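Local coordinates for bottromycin amidohydrolase (Streptomyces purpureus, PDB 6I5S), which probably hydrolyses the amide bond next to a thiazoline in a bottromycin precursor, as a zinc-containing amidohydrolase acting as gatekeeper of the pathway, at residues 87-91 and 381-386; 110-114 and 137-141. All blocks are in the same frame, centred on the assembly; numbering follows the deposited sequence.

Contact 1 of 2, residues 87-91 and 381-386; sequences TPGFV and ATADAY
Tyr386 reaches from the first turn of helix 383-388 to strand 84-95, where its hydroxyl donates a hydrogen bond to the backbone carbonyl of Gly89. Followed outward, the side chain leaves CB with CG anti to the carbonyl carbon (chi1 -66°), and the ring comes to lie across residues 88-91. CD1 and CE1 both face the CG2 methyl of Val91, CE1 at 3.5 Å; this methyl sits over one ring face, 3.9 Å from the Tyr386 ring centroid, a CH-pi contact. At the CE2 edge, near the ring plane, Pro88 CB approaches more loosely. CE2 and CZ lie 3.6 and 3.4 Å from Gly89 O. The tip then makes the bond, Tyr386 OH to Gly89 O at 2.6 Å; the hydroxyl approaches from above the carbonyl plane, with a C=O...OH angle of 118°. A phenylalanine here would probably leave the buried Gly89 carbonyl without this donor and the ring with no polar tie to the strand.

A second bond runs in the other direction: Val91 N donates to Ala381 O at 2.9 Å, arriving almost head-on to the carbonyl oxygen. The same oxygen receives a CA-H...O contact from Phe90. Val91 CB also packs against Ala385 CB at 3.5 Å, and the Thr382 methyl CG2 lies 3.8 Å from Phe90 CD1, at the ring edge and in its plane. Thr382 turns its hydroxyl elsewhere, to Leu378 O.

The contact thus packs helix 383-388 on the strand that leads to the zinc ligands His94 and His96. On the sheet side strand 84-95 pairs in parallel with 111-116, whose Val111 touches Phe90, and antiparallel with 402-405, whose Val403 and Tyr405 also touch the Phe90 side chain.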
loop_
_atom_site.group_PDB
_atom_site.type_symbol
_atom_site.label_atom_id
_atom_site.label_comp_id
_atom_site.label_asym_id
_atom_site.label_seq_id
_atom_site.Cartn_x
_atom_site.Cartn_y
_atom_site.Cartn_z
ATOM N N THR A 87 3.072 3.966 16.772
ATOM C CA THR A 87 1.873 3.710 15.998
ATOM C C THR A 87 1.772 2.236 15.616
ATOM O O THR A 87 2.779 1.524 15.583
ATOM C CB THR A 87 1.851 4.551 14.703
ATOM O OG1 THR A 87 2.869 4.096 13.800
ATOM C CG2 THR A 87 2.147 6.006 15.024
ATOM N N PRO A 88 0.572 1.764 15.284
ATOM C CA PRO A 88 0.455 0.480 14.602
ATOM C C PRO A 88 1.283 0.512 13.327
ATOM O O PRO A 88 1.543 1.564 12.728
ATOM C CB PRO A 88 -1.030 0.396 14.282
ATOM C CG PRO A 88 -1.686 1.266 15.262
ATOM C CD PRO A 88 -0.755 2.417 15.413
ATOM N N GLY A 89 1.690 -0.664 12.888
ATOM C CA GLY A 89 2.377 -0.761 11.615
ATOM C C GLY A 89 1.475 -0.319 10.482
ATOM O O GLY A 89 0.265 -0.488 10.548
ATOM N N PHE A 90 2.093 0.264 9.449
ATOM C CA PHE A 90 1.372 0.785 8.291
ATOM C C PHE A 90 1.036 -0.321 7.300
ATOM O O PHE A 90 1.720 -1.354 7.214
ATOM C CB PHE A 90 2.212 1.848 7.555
ATOM C CG PHE A 90 2.736 2.915 8.458
ATOM C CD1 PHE A 90 1.954 3.437 9.468
ATOM C CD2 PHE A 90 4.019 3.364 8.322
ATOM C CE1 PHE A 90 2.471 4.381 10.368
ATOM C CE2 PHE A 90 4.536 4.331 9.231
ATOM C CZ PHE A 90 3.728 4.826 10.231
ATOM N N VAL A 91 -0.024 -0.064 6.526
ATOM C CA VAL A 91 -0.490 -0.978 5.485
ATOM C C VAL A 91 -0.513 -0.224 4.173
ATOM O O VAL A 91 -1.274 0.750 4.017
ATOM C CB VAL A 91 -1.884 -1.543 5.790
ATOM C CG1 VAL A 91 -2.205 -2.662 4.722
ATOM C CG2 VAL A 91 -1.923 -2.096 7.229
ATOM N N ALA A 381 -3.963 4.772 7.288
ATOM C CA ALA A 381 -2.717 4.039 7.119
ATOM C C ALA A 381 -2.724 2.766 7.935
ATOM O O ALA A 381 -1.947 1.841 7.663
ATOM C CB ALA A 381 -1.524 4.940 7.549
ATOM N N THR A 382 -3.612 2.680 8.927
ATOM C CA THR A 382 -3.538 1.600 9.888
ATOM C C THR A 382 -4.895 0.957 10.162
ATOM O O THR A 382 -5.233 -0.045 9.516
ATOM C CB THR A 382 -2.884 2.075 11.215
ATOM O OG1 THR A 382 -3.617 3.156 11.832
ATOM C CG2 THR A 382 -1.458 2.525 10.991
ATOM N N ALA A 383 -5.611 1.429 11.188
ATOM C CA ALA A 383 -6.850 0.791 11.646
ATOM C C ALA A 383 -7.845 0.481 10.518
ATOM O O ALA A 383 -8.445 -0.585 10.498
ATOM C CB ALA A 383 -7.519 1.690 12.687
ATOM N N ASP A 384 -8.083 1.431 9.598
ATOM C CA ASP A 384 -9.089 1.156 8.567
ATOM C C ASP A 384 -8.566 0.170 7.537
ATOM O O ASP A 384 -9.351 -0.565 6.925
ATOM C CB ASP A 384 -9.525 2.458 7.910
ATOM C CG ASP A 384 -10.718 3.097 8.618
ATOM O OD1 ASP A 384 -11.105 2.604 9.687
ATOM O OD2 ASP A 384 -11.295 4.066 8.089
ATOM N N ALA A 385 -7.252 0.119 7.344
ATOM C CA ALA A 385 -6.689 -0.912 6.459
ATOM C C ALA A 385 -6.782 -2.298 7.091
ATOM O O ALA A 385 -7.086 -3.286 6.418
ATOM C CB ALA A 385 -5.252 -0.591 6.088
ATOM N N TYR A 386 -6.545 -2.410 8.383
ATOM C CA TYR A 386 -6.731 -3.726 8.999
ATOM C C TYR A 386 -8.192 -4.145 8.883
ATOM O O TYR A 386 -8.504 -5.304 8.642
ATOM C CB TYR A 386 -6.290 -3.699 10.455
ATOM C CG TYR A 386 -4.777 -3.467 10.576
ATOM C CD1 TYR A 386 -3.882 -4.315 9.937
ATOM C CD2 TYR A 386 -4.255 -2.401 11.304
ATOM C CE1 TYR A 386 -2.511 -4.120 10.012
ATOM C CE2 TYR A 386 -2.852 -2.180 11.385
ATOM C CZ TYR A 386 -2.002 -3.052 10.722
ATOM O OH TYR A 386 -0.621 -2.920 10.771
#

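Contact 2 of 2, residues 110-114 and 137-141; sequences GVTAY and LPRPW
Thr112 and Tyr114 bind the strand of Arg139 through a parallel ladder of three backbone hydrogen bonds. Arg139 N donates to Thr112 O at 2.9 Å with an N-H...O angle of 163°; Tyr114 N returns a bond to Arg139 O, and Trp141 N closes the series on Tyr114 O at 2.9 Å. The alternation of donor and acceptor about Arg139, with bridges Ala113-Arg139 and Tyr114-Pro140, is the register of parallel strands; the axes of segments 111-114 and 139-141 lie 26° apart in direction. Pro140 has no N-H, but its CA gives a CA-H...O contact to Tyr114 O.

Beside the ladder, the side chain of Tyr114 makes the main packing between the strands. Its CG stands between the backbone N and the carbonyl carbon (chi1 61°), which swings the ring across to the neighbouring strand. There Pro140 CA lies over one face, offset toward the rim, and Pro140 CB comes 3.6 Å from Tyr114 CZ. At the edge, in the ring plane, Pro138 CB stands 3.8 Å from Tyr114 CD2. The hydroxyl reaches a water 3.0 Å from Tyr114 OH, and this water donates to Pro138 O at 2.7 Å, linking the ring's hydroxyl to the Pro138 carbonyl.

Further out, Leu103 of helix 100-108 packs on both Tyr114 and Pro138, and His123 and Ala127 of helix 121-132 meet Tyr114 and Pro140, respectively. The Tyr114 side chain is about 11 Å from a bound zinc ion, near the metal site. The two strands and helix 121-132 form a beta-alpha-beta unit. On its other side strand 111-116 is paired with strand 84-95, with Ala113 bonded to Asp92 through the backbone.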
loop_
_atom_site.group_PDB
_atom_site.type_symbol
_atom_site.label_atom_id
_atom_site.label_comp_id
_atom_site.label_asym_id
_atom_site.label_seq_id
_atom_site.Cartn_x
_atom_site.Cartn_y
_atom_site.Cartn_z
ATOM N N GLY A 110 8.184 1.544 7.560
ATOM C CA GLY A 110 7.191 1.261 8.585
ATOM C C GLY A 110 5.993 0.479 8.100
ATOM O O GLY A 110 5.013 0.332 8.836
ATOM N N VAL A 111 6.035 0.023 6.863
ATOM C CA VAL A 111 4.926 -0.724 6.263
ATOM C C VAL A 111 5.139 -2.202 6.578
ATOM O O VAL A 111 6.058 -2.848 6.041
ATOM C CB VAL A 111 4.848 -0.495 4.761
ATOM C CG1 VAL A 111 3.685 -1.349 4.193
ATOM C CG2 VAL A 111 4.616 0.960 4.406
ATOM N N THR A 112 4.288 -2.733 7.443
ATOM C CA THR A 112 4.394 -4.087 7.920
ATOM C C THR A 112 3.361 -5.033 7.320
ATOM O O THR A 112 3.355 -6.213 7.683
ATOM C CB THR A 112 4.287 -4.125 9.465
ATOM O OG1 THR A 112 3.080 -3.527 9.904
ATOM C CG2 THR A 112 5.446 -3.360 10.126
ATOM N N ALA A 113 2.475 -4.526 6.463
ATOM C CA ALA A 113 1.504 -5.336 5.740
ATOM C C ALA A 113 1.147 -4.594 4.442
ATOM O O ALA A 113 1.387 -3.392 4.298
ATOM C CB ALA A 113 0.248 -5.579 6.572
ATOM N N TYR A 114 0.684 -5.347 3.459
ATOM C CA TYR A 114 0.262 -4.727 2.209
ATOM C C TYR A 114 -0.834 -5.601 1.583
ATOM O O TYR A 114 -0.857 -6.828 1.781
ATOM C CB TYR A 114 1.449 -4.555 1.249
ATOM C CG TYR A 114 2.145 -5.867 0.823
ATOM C CD1 TYR A 114 1.850 -6.495 -0.396
ATOM C CD2 TYR A 114 3.111 -6.456 1.635
ATOM C CE1 TYR A 114 2.459 -7.700 -0.760
ATOM C CE2 TYR A 114 3.766 -7.667 1.273
ATOM C CZ TYR A 114 3.457 -8.260 0.062
ATOM O OH TYR A 114 4.057 -9.396 -0.293
ATOM N N LEU A 137 9.524 -10.000 7.033
ATOM C CA LEU A 137 8.904 -9.369 5.871
ATOM C C LEU A 137 7.501 -8.882 6.248
ATOM O O LEU A 137 6.941 -9.286 7.276
ATOM C CB LEU A 137 8.888 -10.329 4.671
ATOM C CG LEU A 137 8.578 -11.779 4.915
ATOM C CD1 LEU A 137 7.377 -11.914 5.758
ATOM C CD2 LEU A 137 8.398 -12.475 3.590
ATOM N N PRO A 138 6.941 -7.960 5.474
ATOM C CA PRO A 138 5.570 -7.519 5.724
ATOM C C PRO A 138 4.603 -8.651 5.403
ATOM O O PRO A 138 4.867 -9.482 4.519
ATOM C CB PRO A 138 5.370 -6.356 4.746
ATOM C CG PRO A 138 6.692 -6.116 4.096
ATOM C CD PRO A 138 7.527 -7.370 4.277
ATOM N N ARG A 139 3.452 -8.613 6.076
ATOM C CA ARG A 139 2.440 -9.649 5.864
ATOM C C ARG A 139 1.575 -9.289 4.657
ATOM O O ARG A 139 1.014 -8.189 4.626
ATOM C CB ARG A 139 1.580 -9.745 7.118
ATOM C CG ARG A 139 0.476 -10.838 7.111
ATOM C CD ARG A 139 1.097 -12.259 7.190
ATOM N NE ARG A 139 0.066 -13.267 7.439
ATOM C CZ ARG A 139 0.018 -14.089 8.487
ATOM N NH1 ARG A 139 0.966 -14.092 9.422
ATOM N NH2 ARG A 139 -0.998 -14.932 8.584
ATOM N N PRO A 140 1.402 -10.192 3.680
ATOM C CA PRO A 140 0.542 -9.889 2.528
ATOM C C PRO A 140 -0.911 -10.265 2.723
ATOM O O PRO A 140 -1.272 -11.195 3.462
ATOM C CB PRO A 140 1.163 -10.730 1.402
ATOM C CG PRO A 140 1.729 -11.959 2.136
ATOM C CD PRO A 140 2.055 -11.519 3.558
ATOM N N TRP A 141 -1.757 -9.525 1.989
ATOM C CA TRP A 141 -3.162 -9.852 1.777
ATOM C C TRP A 141 -3.287 -9.985 0.262
ATOM O O TRP A 141 -2.941 -9.062 -0.473
ATOM C CB TRP A 141 -4.080 -8.776 2.356
ATOM C CG TRP A 141 -5.544 -8.948 2.269
ATOM C CD1 TRP A 141 -6.362 -9.391 3.270
ATOM C CD2 TRP A 141 -6.402 -8.660 1.162
ATOM N NE1 TRP A 141 -7.659 -9.385 2.872
ATOM C CE2 TRP A 141 -7.715 -8.945 1.579
ATOM C CE3 TRP A 141 -6.189 -8.210 -0.143
ATOM C CZ2 TRP A 141 -8.805 -8.808 0.730
ATOM C CZ3 TRP A 141 -7.284 -8.026 -0.974
ATOM C CH2 TRP A 141 -8.567 -8.348 -0.541
HETATM O O HOH W 1 5.319 -10.648 2.104
#

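How the contacts relate
Both contacts are buried, with centres about 10 Å apart, and both involve the same sheet. Contact 2 joins two strands within it, so a short parallel run of backbone bonds carries it, backed by Tyr114 against the prolines; contact 1 brings a helix junction against a strand, so one backbone bond and one tyrosine hydroxyl do the polar work, and side-chain packing fills in. They meet directly: Phe90 O lies 2.9 Å from Thr112 N and Phe90 N 3.0 Å from Gly110 O, probable hydrogen bonds pairing strands 84-95 and 111-116. In sequence, contact 2 is local and nested inside the much longer loop that contact 1 closes.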